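Local coordinates for uncharacterized protein (Bacillus cereus, PDB 5F2H) that is of unknown function but, as a member of the alpha/beta-hydrolase superfamily, probably acts as a hydrolase, at residues F133-D139 and I204-G210; P233-D239 and C269-F273. One frame throughout, in Å; residues are numbered along the deposited sequence.

Contact 1 (F133-D139 and I204-G210); sequences FIAMHGD and IGGFSAG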
ATOM      1  N   PHE B 133      -9.589  -7.716   4.091  1.00 67.03           N
ATOM      2  CA  PHE B 133     -10.445  -8.614   3.348  1.00 59.83           C
ATOM      3  C   PHE B 133     -10.951  -9.646   4.347  1.00 59.13           C
ATOM      4  O   PHE B 133     -10.163 -10.300   5.023  1.00 55.08           O
ATOM      5  CB  PHE B 133      -9.689  -9.325   2.251  1.00 57.45           C
ATOM      6  CG  PHE B 133     -10.572 -10.109   1.339  1.00 52.72           C
ATOM      7  CD1 PHE B 133     -11.242 -11.225   1.794  1.00 51.70           C
ATOM      8  CD2 PHE B 133     -10.676  -9.772   0.012  1.00 51.91           C
ATOM      9  CE1 PHE B 133     -12.026 -11.979   0.940  1.00 50.24           C
ATOM     10  CE2 PHE B 133     -11.467 -10.503  -0.848  1.00 50.69           C
ATOM     11  CZ  PHE B 133     -12.131 -11.616  -0.394  1.00 49.68           C
ATOM     12  N   ILE B 134     -12.265  -9.810   4.440  1.00 59.07           N
ATOM     13  CA  ILE B 134     -12.784 -10.772   5.374  1.00 56.27           C
ATOM     14  C   ILE B 134     -13.497 -11.861   4.612  1.00 56.64           C
ATOM     15  O   ILE B 134     -14.397 -11.578   3.844  1.00 56.71           O
ATOM     16  CB  ILE B 134     -13.767 -10.133   6.330  1.00 54.32           C
ATOM     17  CG1 ILE B 134     -13.195  -8.840   6.874  1.00 57.25           C
ATOM     18  CG2 ILE B 134     -14.099 -11.104   7.436  1.00 53.06           C
ATOM     19  CD1 ILE B 134     -14.119  -8.147   7.863  1.00 61.22           C
ATOM     20  N   ALA B 135     -13.076 -13.101   4.804  1.00 56.43           N
ATOM     21  CA  ALA B 135     -13.700 -14.215   4.126  1.00 55.70           C
ATOM     22  C   ALA B 135     -14.483 -15.022   5.134  1.00 56.90           C
ATOM     23  O   ALA B 135     -13.982 -15.261   6.242  1.00 57.79           O
ATOM     24  CB  ALA B 135     -12.664 -15.088   3.453  1.00 54.92           C
HETATM   25  N   MSE B 136     -15.679 -15.473   4.734  1.00 53.04           N
HETATM   26  CA  MSE B 136     -16.546 -16.264   5.608  1.00 54.54           C
HETATM   27  C   MSE B 136     -16.750 -17.684   5.162  1.00 52.45           C
HETATM   28  O   MSE B 136     -17.383 -17.955   4.144  1.00 54.33           O
HETATM   29  CB  MSE B 136     -17.956 -15.661   5.669  1.00 57.98           C
HETATM   30  CG  MSE B 136     -17.976 -14.178   6.004  1.00 59.16           C
HETATM   31 SE   MSE B 136     -17.576 -14.025   7.931  0.88 62.39          SE
HETATM   32  CE  MSE B 136     -16.047 -12.915   7.509  1.00 61.08           C
ATOM     33  N   HIS B 137     -16.282 -18.615   5.973  1.00 52.56           N
ATOM     34  CA  HIS B 137     -16.437 -20.021   5.679  1.00 52.11           C
ATOM     35  C   HIS B 137     -17.890 -20.456   5.571  1.00 52.07           C
ATOM     36  O   HIS B 137     -18.784 -19.757   6.035  1.00 60.85           O
ATOM     37  CB  HIS B 137     -15.768 -20.848   6.775  1.00 53.12           C
ATOM     38  CG  HIS B 137     -16.435 -20.760   8.118  1.00 54.61           C
ATOM     39  ND1 HIS B 137     -17.413 -21.644   8.525  1.00 53.45           N
ATOM     40  CD2 HIS B 137     -16.221 -19.931   9.166  1.00 53.95           C
ATOM     41  CE1 HIS B 137     -17.767 -21.367   9.766  1.00 52.12           C
ATOM     42  NE2 HIS B 137     -17.069 -20.323  10.172  1.00 51.60           N
ATOM     43  N   GLY B 138     -18.097 -21.633   4.982  1.00 51.72           N
ATOM     44  CA  GLY B 138     -19.411 -22.235   4.810  1.00 54.45           C
ATOM     45  C   GLY B 138     -19.825 -23.080   6.007  1.00 54.80           C
ATOM     46  O   GLY B 138     -19.080 -23.242   6.942  1.00 57.92           O
ATOM     47  N   ASP B 139     -21.036 -23.611   6.015  1.00 59.69           N
ATOM     48  CA  ASP B 139     -21.446 -24.419   7.166  1.00 60.63           C
ATOM     49  C   ASP B 139     -20.600 -25.651   7.225  1.00 58.90           C
ATOM     50  O   ASP B 139     -20.148 -26.130   6.185  1.00 59.54           O
ATOM     51  CB  ASP B 139     -22.936 -24.780   7.122  1.00 63.50           C
ATOM     52  CG  ASP B 139     -23.832 -23.577   7.410  1.00 66.19           C
ATOM     53  OD1 ASP B 139     -23.325 -22.610   8.035  1.00 60.12           O
ATOM     54  OD2 ASP B 139     -25.049 -23.622   7.064  1.00 70.97           O
ATOM     55  N   ILE B 204     -15.546  -7.843   1.603  1.00 62.89           N
ATOM     56  CA  ILE B 204     -15.926  -9.031   2.354  1.00 61.60           C
ATOM     57  C   ILE B 204     -16.364 -10.113   1.388  1.00 60.42           C
ATOM     58  O   ILE B 204     -17.089  -9.854   0.449  1.00 62.62           O
ATOM     59  CB  ILE B 204     -16.971  -8.796   3.446  1.00 62.58           C
ATOM     60  CG1 ILE B 204     -17.163 -10.088   4.242  1.00 61.17           C
ATOM     61  CG2 ILE B 204     -18.285  -8.335   2.842  1.00 65.75           C
ATOM     62  CD1 ILE B 204     -18.003  -9.942   5.486  1.00 64.39           C
ATOM     63  N   GLY B 205     -15.829 -11.311   1.588  1.00 57.98           N
ATOM     64  CA  GLY B 205     -16.126 -12.458   0.762  1.00 55.67           C
ATOM     65  C   GLY B 205     -16.726 -13.553   1.616  1.00 56.53           C
ATOM     66  O   GLY B 205     -16.591 -13.549   2.854  1.00 57.30           O
ATOM     67  N   GLY B 206     -17.371 -14.518   0.963  1.00 55.62           N
ATOM     68  CA  GLY B 206     -17.981 -15.644   1.678  1.00 51.82           C
ATOM     69  C   GLY B 206     -18.355 -16.777   0.743  1.00 49.27           C
ATOM     70  O   GLY B 206     -18.406 -16.588  -0.479  1.00 52.61           O
ATOM     71  N   PHE B 207     -18.664 -17.927   1.331  1.00 45.30           N
ATOM     72  CA  PHE B 207     -19.045 -19.126   0.608  1.00 45.72           C
ATOM     73  C   PHE B 207     -20.328 -19.683   1.269  1.00 49.82           C
ATOM     74  O   PHE B 207     -20.342 -19.904   2.482  1.00 53.46           O
ATOM     75  CB  PHE B 207     -17.840 -20.108   0.668  1.00 44.56           C
ATOM     76  CG  PHE B 207     -18.101 -21.441   0.056  1.00 43.30           C
ATOM     77  CD1 PHE B 207     -18.052 -21.607  -1.317  1.00 44.05           C
ATOM     78  CD2 PHE B 207     -18.425 -22.518   0.841  1.00 43.66           C
ATOM     79  CE1 PHE B 207     -18.370 -22.816  -1.901  1.00 44.52           C
ATOM     80  CE2 PHE B 207     -18.703 -23.750   0.267  1.00 45.40           C
ATOM     81  CZ  PHE B 207     -18.677 -23.901  -1.105  1.00 45.12           C
ATOM     82  N   SER B 208     -21.400 -19.886   0.490  1.00 54.12           N
ATOM     83  CA  SER B 208     -22.711 -20.379   1.002  1.00 56.05           C
ATOM     84  C   SER B 208     -23.179 -19.533   2.187  1.00 54.93           C
ATOM     85  O   SER B 208     -23.096 -18.310   2.131  1.00 55.50           O
ATOM     86  CB  SER B 208     -22.647 -21.852   1.421  1.00 59.98           C
ATOM     87  OG  SER B 208     -22.401 -22.692   0.322  1.00 68.10           O
ATOM     88  N   ALA B 209     -23.589 -20.201   3.270  1.00 50.64           N
ATOM     89  CA  ALA B 209     -24.033 -19.569   4.493  1.00 49.10           C
ATOM     90  C   ALA B 209     -23.081 -18.516   4.935  1.00 49.55           C
ATOM     91  O   ALA B 209     -23.443 -17.607   5.649  1.00 56.85           O
ATOM     92  CB  ALA B 209     -24.163 -20.600   5.613  1.00 49.84           C
ATOM     93  N   GLY B 210     -21.824 -18.655   4.576  1.00 52.00           N
ATOM     94  CA  GLY B 210     -20.858 -17.662   4.978  1.00 53.07           C
ATOM     95  C   GLY B 210     -21.235 -16.388   4.292  1.00 52.76           C
ATOM     96  O   GLY B 210     -21.334 -15.343   4.908  1.00 55.93           O
TER
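The carbonyl oxygen Met136 O is gripped by three groups of 204-210. Phe207 N donates to it at 3.1 Å, while Gly206 CA at 3.4 Å and Gly210 CA bring C-H groups to the same atom. Two strand bonds precede it: Gly205 N to Ile134 O at 2.7 Å, and Met136 N to Gly205 O at 2.8 Å. Gly205 thus gives and receives between Ile134 and Met136, the exchange that defines a parallel pairing; the short strand axes are inclined at 14°.

Ile134, Met136 and Ile204 share one face of the sheet. Ile204 CG1, anti to its own backbone nitrogen (chi1 -174°), lies 4.0 Å from Ile134 CB. The selenomethionine chain of Met136 bends along its length; nearer the backbone, its CB lies 3.6 Å from Gly210 CA, in the first turn of helix 209-219. Further on, Gly138 CA meets the edge of the Phe207 ring, and the Asp139 carboxylate lies against Ala209 CB; Asp139 OD1 is hydrogen-bonded to Trp176 N.

Between strand and helix, Ser208 turns with positive phi (52°), and Gly206, Ser208 and Gly210 match the GxSxG pattern of a nucleophile elbow, as in alpha/beta hydrolases. Ser208 OG is hydrogen-bonded to His294 NE2, consistent with Ser208 being the probable nucleophile. Strand 131-136 is flanked by 158-164 and 202-207, the latter in turn by 227-231, and Leu186 of helix 179-195 covers both Met136 and Ile204.

Contact 2 (P233-D239 and C269-F273); sequences PWLPEID and CTQQF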
ATOM      1  N   PRO B 233     -23.296 -18.302  -2.915  1.00 56.08           N
ATOM      2  CA  PRO B 233     -24.030 -17.815  -1.743  1.00 57.61           C
ATOM      3  C   PRO B 233     -25.388 -18.476  -1.537  1.00 60.53           C
ATOM      4  O   PRO B 233     -26.082 -18.805  -2.514  1.00 60.29           O
ATOM      5  CB  PRO B 233     -24.245 -16.337  -2.051  1.00 57.68           C
ATOM      6  CG  PRO B 233     -24.231 -16.265  -3.537  1.00 59.14           C
ATOM      7  CD  PRO B 233     -23.255 -17.304  -3.999  1.00 58.86           C
ATOM      8  N   TRP B 234     -25.737 -18.689  -0.272  1.00 60.88           N
ATOM      9  CA  TRP B 234     -26.993 -19.304   0.092  1.00 64.22           C
ATOM     10  C   TRP B 234     -27.833 -18.188   0.671  1.00 66.86           C
ATOM     11  O   TRP B 234     -27.583 -17.719   1.784  1.00 68.41           O
ATOM     12  CB  TRP B 234     -26.772 -20.442   1.073  1.00 65.63           C
ATOM     13  CG  TRP B 234     -28.020 -21.111   1.436  1.00 68.31           C
ATOM     14  CD1 TRP B 234     -28.827 -21.846   0.598  1.00 72.38           C
ATOM     15  CD2 TRP B 234     -28.549 -21.274   2.747  1.00 68.21           C
ATOM     16  NE1 TRP B 234     -29.890 -22.369   1.299  1.00 77.12           N
ATOM     17  CE2 TRP B 234     -29.741 -22.044   2.625  1.00 74.01           C
ATOM     18  CE3 TRP B 234     -28.165 -20.816   4.006  1.00 66.19           C
ATOM     19  CZ2 TRP B 234     -30.544 -22.368   3.723  1.00 71.51           C
ATOM     20  CZ3 TRP B 234     -28.971 -21.141   5.109  1.00 70.24           C
ATOM     21  CH2 TRP B 234     -30.144 -21.915   4.953  1.00 71.25           C
ATOM     22  N   LEU B 235     -28.838 -17.776  -0.102  1.00 65.83           N
ATOM     23  CA  LEU B 235     -29.705 -16.681   0.257  1.00 67.15           C
ATOM     24  C   LEU B 235     -31.156 -17.090   0.122  1.00 71.95           C
ATOM     25  O   LEU B 235     -31.807 -16.721  -0.861  1.00 73.33           O
ATOM     26  CB  LEU B 235     -29.392 -15.551  -0.713  1.00 67.14           C
ATOM     27  CG  LEU B 235     -27.898 -15.210  -0.677  1.00 63.06           C
ATOM     28  CD1 LEU B 235     -27.428 -14.389  -1.876  1.00 62.78           C
ATOM     29  CD2 LEU B 235     -27.550 -14.547   0.648  1.00 62.26           C
ATOM     30  N   PRO B 236     -31.691 -17.777   1.153  1.00 74.01           N
ATOM     31  CA  PRO B 236     -33.061 -18.293   1.188  1.00 77.39           C
ATOM     32  C   PRO B 236     -34.203 -17.280   1.424  1.00 83.85           C
ATOM     33  O   PRO B 236     -35.363 -17.599   1.153  1.00 88.17           O
ATOM     34  CB  PRO B 236     -33.005 -19.293   2.343  1.00 75.71           C
ATOM     35  CG  PRO B 236     -31.988 -18.723   3.278  1.00 73.17           C
ATOM     36  CD  PRO B 236     -31.066 -17.838   2.488  1.00 70.00           C
ATOM     37  N   GLU B 237     -33.893 -16.093   1.932  1.00 87.57           N
ATOM     38  CA  GLU B 237     -34.910 -15.077   2.203  1.00 93.33           C
ATOM     39  C   GLU B 237     -34.620 -13.866   1.350  1.00 94.27           C
ATOM     40  O   GLU B 237     -34.777 -12.736   1.804  1.00 88.39           O
ATOM     41  CB  GLU B 237     -34.796 -14.629   3.659  1.00 94.98           C
ATOM     42  CG  GLU B 237     -34.961 -15.735   4.689  1.00101.02           C
ATOM     43  CD  GLU B 237     -34.348 -15.370   6.041  1.00106.85           C
ATOM     44  OE1 GLU B 237     -33.323 -14.651   6.053  1.00107.63           O
ATOM     45  OE2 GLU B 237     -34.823 -15.870   7.085  1.00107.39           O
ATOM     46  N   ILE B 238     -34.177 -14.091   0.119  1.00 99.42           N
ATOM     47  CA  ILE B 238     -33.827 -12.976  -0.752  1.00104.06           C
ATOM     48  C   ILE B 238     -34.998 -12.021  -0.986  1.00104.51           C
ATOM     49  O   ILE B 238     -34.779 -10.815  -1.131  1.00105.73           O
ATOM     50  CB  ILE B 238     -33.210 -13.443  -2.093  1.00108.53           C
ATOM     51  CG1 ILE B 238     -32.553 -12.270  -2.813  1.00105.45           C
ATOM     52  CG2 ILE B 238     -34.253 -14.135  -2.963  1.00117.37           C
ATOM     53  CD1 ILE B 238     -31.459 -11.624  -1.996  1.00104.20           C
ATOM     54  N   ASP B 239     -36.224 -12.548  -1.048  1.00105.22           N
ATOM     55  CA  ASP B 239     -37.394 -11.688  -1.241  1.00107.76           C
ATOM     56  C   ASP B 239     -37.654 -10.855   0.013  1.00106.85           C
ATOM     57  O   ASP B 239     -37.914  -9.653  -0.086  1.00106.18           O
ATOM     58  CB  ASP B 239     -38.648 -12.476  -1.633  1.00109.64           C
ATOM     59  CG  ASP B 239     -38.569 -13.057  -3.037  1.00111.36           C
ATOM     60  OD1 ASP B 239     -37.547 -12.839  -3.734  1.00114.87           O
ATOM     61  OD2 ASP B 239     -39.549 -13.714  -3.451  1.00106.71           O
ATOM     62  N   CYS B 269     -31.161 -19.325  -5.611  1.00 88.67           N
ATOM     63  CA  CYS B 269     -31.017 -18.114  -4.813  1.00 84.13           C
ATOM     64  C   CYS B 269     -29.946 -17.159  -5.337  1.00 80.00           C
ATOM     65  O   CYS B 269     -30.083 -15.947  -5.234  1.00 78.97           O
ATOM     66  CB  CYS B 269     -30.695 -18.501  -3.373  1.00 83.74           C
ATOM     67  SG  CYS B 269     -29.209 -19.528  -3.223  1.00 78.50           S
ATOM     68  N   THR B 270     -28.875 -17.692  -5.900  1.00 77.18           N
ATOM     69  CA  THR B 270     -27.825 -16.828  -6.413  1.00 77.55           C
ATOM     70  C   THR B 270     -28.325 -16.073  -7.631  1.00 81.31           C
ATOM     71  O   THR B 270     -27.991 -14.908  -7.818  1.00 82.08           O
ATOM     72  CB  THR B 270     -26.540 -17.594  -6.779  1.00 74.44           C
ATOM     73  OG1 THR B 270     -26.052 -18.290  -5.628  1.00 68.73           O
ATOM     74  CG2 THR B 270     -25.473 -16.631  -7.287  1.00 73.12           C
ATOM     75  N   GLN B 271     -29.145 -16.712  -8.454  1.00 90.26           N
ATOM     76  CA  GLN B 271     -29.650 -16.016  -9.645  1.00 95.72           C
ATOM     77  C   GLN B 271     -30.773 -15.049  -9.259  1.00 93.47           C
ATOM     78  O   GLN B 271     -30.876 -13.986  -9.852  1.00 96.95           O
ATOM     79  CB  GLN B 271     -30.063 -16.991 -10.748  1.00 98.57           C
ATOM     80  CG  GLN B 271     -30.175 -16.321 -12.108  1.00102.21           C
ATOM     81  CD  GLN B 271     -30.323 -17.312 -13.253  1.00107.18           C
ATOM     82  OE1 GLN B 271     -29.840 -17.070 -14.363  1.00108.07           O
ATOM     83  NE2 GLN B 271     -30.923 -18.463 -12.971  1.00109.91           N
ATOM     84  N   GLN B 272     -31.567 -15.384  -8.239  1.00 92.41           N
ATOM     85  CA  GLN B 272     -32.642 -14.488  -7.773  1.00 95.45           C
ATOM     86  C   GLN B 272     -32.008 -13.231  -7.208  1.00 89.26           C
ATOM     87  O   GLN B 272     -32.507 -12.129  -7.402  1.00 90.56           O
ATOM     88  CB  GLN B 272     -33.455 -15.112  -6.647  1.00100.15           C
ATOM     89  CG  GLN B 272     -34.154 -16.408  -6.998  1.00109.47           C
ATOM     90  CD  GLN B 272     -34.854 -17.009  -5.800  1.00117.02           C
ATOM     91  OE1 GLN B 272     -35.010 -16.351  -4.771  1.00119.59           O
ATOM     92  NE2 GLN B 272     -35.273 -18.268  -5.921  1.00123.79           N
ATOM     93  N   PHE B 273     -30.917 -13.419  -6.476  1.00 82.78           N
ATOM     94  CA  PHE B 273     -30.203 -12.314  -5.881  1.00 79.05           C
ATOM     95  C   PHE B 273     -29.664 -11.392  -6.960  1.00 78.41           C
ATOM     96  O   PHE B 273     -29.883 -10.183  -6.921  1.00 78.44           O
ATOM     97  CB  PHE B 273     -29.114 -12.851  -4.970  1.00 76.82           C
ATOM     98  CG  PHE B 273     -28.198 -11.797  -4.415  1.00 78.85           C
ATOM     99  CD1 PHE B 273     -28.659 -10.877  -3.491  1.00 79.73           C
ATOM    100  CD2 PHE B 273     -26.842 -11.815  -4.706  1.00 76.36           C
ATOM    101  CE1 PHE B 273     -27.815  -9.924  -2.951  1.00 78.93           C
ATOM    102  CE2 PHE B 273     -25.991 -10.875  -4.161  1.00 78.32           C
ATOM    103  CZ  PHE B 273     -26.480  -9.930  -3.275  1.00 78.94           C
TER
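The phenyl ring of Phe273 receives Leu235 CD1 over one face, 4.0 Å from its centroid and 25° off the normal, which makes a CH-pi contact; Ile238 CD1 comes in at the edge instead, close to the ring plane. A second flat group, the Trp234 indole, carries Pro236 CG on one face, toward the rim, and has Cys269 SG beside it at an oblique angle, 5.4 Å from the centroid of the five-membered ring. This last is a sulfur-aromatic contact.

The same thiol ties the loop to the helix. Leu235 N donates to Cys269 SG over 3.6 Å, a long distance suited to sulfur, and the bond is almost perfectly straight (175°). Cys269 SG can reach the loop because it sits between its own backbone N and carbonyl carbon (chi1 57°), while Cys269 CB packs 4.2 Å from Leu235 CB.

Apolar contacts extend the seam in both directions. Toward the start of the loop, the Pro233 ring crosses Thr270 at about a right angle, with Pro233 CG 4.0 Å from Thr270 CG2; Thr270 OG1 is hydrogen-bonded to Cys266 O, just before helix 267-279. Toward the end, Ile238 is held between two helix residues, its CG2 branch 3.9 Å from Gln272 CB and its CG1 branch 3.9 Å from Phe273 CA. A type I turn from Leu235 to Ile238 delivers both aliphatic residues to the helix.

The loop follows strand 227-231 and lies between two helices. Pro233 and Trp234 rest on Ala211 and Arg212 of helix 209-219, whose Leu215 also touches Phe273, while Thr270 and Phe273 of helix 267-279 cover Val257 of strand 254-260.

How the contacts relate
Contact 1 is almost wholly buried and joins neighbouring strands in the middle of the parallel sheet, so backbone hydrogen bonds carry it, with Gly205 and Gly206 on one of the paired strands. Contact 2 lies one layer out: a loop following the next strand meets a helix flanking the sheet, and side chains do most of the work, with a buried apolar centre and exposed polar residues at its far end. Their centres are about 15 Å apart, yet they touch, for Trp234 CB packs 3.9 Å from Ser208 C at the probable elbow. Helix 209-219 links them, beginning in contact 1 and backing the loop of contact 2.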